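Local structure of trafficking protein particle complex subunit 3 (Naegleria fowleri, 6AQ3) at residues Y35-V39 / L141-I146. The protein carries covalently bound palmitic acid and, as a TRAPP complex subunit, probably helps tether vesicles in membrane trafficking. Sequence-based numbering, arbitrary orientation.
Sequences YGSLV and LYYSNI
Tyr35 points to the turn while Tyr143 points back to the helix, each toward the backbone that carries the other. Tyr35 leaves its helix with CG anti to the backbone N (chi1 -178°), and its OH donates a hydrogen bond of 2.6 Å to Tyr143 O, which lies at the edge of the Tyr35 ring, near its plane. The donor sits 17° from the carbonyl plane. Going the other way, the Tyr143 hydroxyl comes down on Gly36, 3.1 Å from OH to CA, where no side chain stands between the ring and the helix. A water in the plane of the Tyr143 ring, at its edge, donates to both Tyr143 OH and Gly36 O and so bridges the phenol to the helix backbone. Between these two ends the rings form an offset edge-to-face pair, Tyr35 presenting its edge to the face of Tyr143 with planes at 86°. Val39 wedges in beside them: CG2 makes a CH-pi contact over the Tyr143 face and also lies over the rim of one face of the Tyr35 ring, while CG1 packs 3.6 Å from Tyr143 CE1. Ile146 CG2 meets Tyr35 CE1 at 3.6 Å. The contact thus docks the type I beta turn Tyr142 to Asn145, just before helix 146-157, on helix 25-42, where Tyr35 also packs on Thr34 of the second subunit, in a TRAPP-family protein with palmitic acid bound beside Ile146.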
loop_
_atom_site.group_PDB
_atom_site.type_symbol
_atom_site.label_atom_id
_atom_site.label_comp_id
_atom_site.label_asym_id
_atom_site.label_seq_id
_atom_site.Cartn_x
_atom_site.Cartn_y
_atom_site.Cartn_z
ATOM N N TYR C 35 3.567 -0.859 1.367
ATOM C CA TYR C 35 4.421 -1.729 0.566
ATOM C C TYR C 35 5.721 -2.030 1.295
ATOM O O TYR C 35 6.172 -3.184 1.322
ATOM C CB TYR C 35 4.700 -1.087 -0.802
ATOM C CG TYR C 35 5.540 -1.961 -1.722
ATOM C CD1 TYR C 35 5.041 -3.175 -2.191
ATOM C CD2 TYR C 35 6.812 -1.583 -2.120
ATOM C CE1 TYR C 35 5.783 -3.990 -3.015
ATOM C CE2 TYR C 35 7.573 -2.397 -2.960
ATOM C CZ TYR C 35 7.040 -3.606 -3.406
ATOM O OH TYR C 35 7.758 -4.450 -4.232
ATOM N N GLY C 36 6.304 -1.010 1.943
ATOM C CA GLY C 36 7.531 -1.222 2.702
ATOM C C GLY C 36 7.381 -2.237 3.819
ATOM O O GLY C 36 8.283 -3.048 4.051
ATOM N N SER C 37 6.230 -2.224 4.511
ATOM C CA SER C 37 5.974 -3.247 5.525
ATOM C C SER C 37 5.904 -4.640 4.899
ATOM O O SER C 37 6.261 -5.632 5.544
ATOM C CB SER C 37 4.671 -2.959 6.274
ATOM O OG SER C 37 4.623 -1.635 6.765
ATOM N N LEU C 38 5.384 -4.739 3.675
ATOM C CA LEU C 38 5.333 -6.026 2.985
ATOM C C LEU C 38 6.739 -6.534 2.678
ATOM O O LEU C 38 7.075 -7.678 3.006
ATOM C CB LEU C 38 4.496 -5.904 1.706
ATOM C CG LEU C 38 4.533 -7.084 0.715
ATOM C CD1 LEU C 38 4.057 -8.401 1.351
ATOM C CD2 LEU C 38 3.691 -6.764 -0.491
ATOM N N VAL C 39 7.579 -5.698 2.052
ATOM C CA VAL C 39 8.942 -6.130 1.721
ATOM C C VAL C 39 9.700 -6.473 2.991
ATOM O O VAL C 39 10.390 -7.497 3.062
ATOM C CB VAL C 39 9.681 -5.053 0.915
ATOM C CG1 VAL C 39 11.075 -5.530 0.544
ATOM C CG2 VAL C 39 8.879 -4.635 -0.313
ATOM N N LEU C 141 18.234 -7.854 -4.261
ATOM C CA LEU C 141 16.802 -7.642 -4.098
ATOM C C LEU C 141 16.342 -6.544 -5.045
ATOM O O LEU C 141 16.995 -5.502 -5.180
ATOM C CB LEU C 141 16.497 -7.219 -2.659
ATOM C CG LEU C 141 15.114 -6.654 -2.360
ATOM C CD1 LEU C 141 14.104 -7.785 -2.329
ATOM C CD2 LEU C 141 15.143 -5.869 -1.033
ATOM N N TYR C 142 15.219 -6.773 -5.710
ATOM C CA TYR C 142 14.583 -5.711 -6.483
ATOM C C TYR C 142 13.378 -5.238 -5.677
ATOM O O TYR C 142 12.245 -5.712 -5.853
ATOM C CB TYR C 142 14.221 -6.181 -7.885
ATOM C CG TYR C 142 15.422 -6.244 -8.796
ATOM C CD1 TYR C 142 16.190 -5.100 -9.041
ATOM C CD2 TYR C 142 15.776 -7.436 -9.446
ATOM C CE1 TYR C 142 17.299 -5.141 -9.897
ATOM C CE2 TYR C 142 16.891 -7.493 -10.307
ATOM C CZ TYR C 142 17.643 -6.337 -10.521
ATOM O OH TYR C 142 18.734 -6.360 -11.353
ATOM N N TYR C 143 13.648 -4.255 -4.816
ATOM C CA TYR C 143 12.685 -3.771 -3.834
ATOM C C TYR C 143 11.315 -3.482 -4.443
ATOM O O TYR C 143 10.287 -3.778 -3.827
ATOM C CB TYR C 143 13.245 -2.512 -3.175
ATOM C CG TYR C 143 12.416 -2.015 -2.016
ATOM C CD1 TYR C 143 12.595 -2.523 -0.732
ATOM C CD2 TYR C 143 11.435 -1.061 -2.215
ATOM C CE1 TYR C 143 11.824 -2.058 0.345
ATOM C CE2 TYR C 143 10.674 -0.610 -1.182
ATOM C CZ TYR C 143 10.864 -1.108 0.095
ATOM O OH TYR C 143 10.070 -0.638 1.101
ATOM N N SER C 144 11.280 -2.907 -5.650
ATOM C CA SER C 144 10.044 -2.503 -6.317
ATOM C C SER C 144 9.563 -3.496 -7.371
ATOM O O SER C 144 8.830 -3.098 -8.283
ATOM C CB SER C 144 10.221 -1.147 -6.983
ATOM O OG SER C 144 10.477 -0.160 -6.028
ATOM N N ASN C 145 9.893 -4.785 -7.228
ATOM C CA ASN C 145 9.603 -5.744 -8.289
ATOM C C ASN C 145 8.113 -5.883 -8.561
ATOM O O ASN C 145 7.729 -6.301 -9.667
ATOM C CB ASN C 145 10.181 -7.113 -7.952
ATOM C CG ASN C 145 10.758 -7.808 -9.179
ATOM O OD1 ASN C 145 11.201 -7.143 -10.113
ATOM N ND2 ASN C 145 10.788 -9.144 -9.165
ATOM N N ILE C 146 7.266 -5.498 -7.598
ATOM C CA ILE C 146 5.824 -5.508 -7.811
ATOM C C ILE C 146 5.443 -4.744 -9.080
ATOM O O ILE C 146 4.415 -5.039 -9.701
ATOM C CB ILE C 146 5.115 -4.946 -6.568
ATOM C CG1 ILE C 146 3.634 -5.305 -6.594
ATOM C CG2 ILE C 146 5.262 -3.429 -6.519
ATOM C CD1 ILE C 146 2.981 -5.201 -5.232
HETATM O O HOH W 1 10.945 -1.462 3.782
#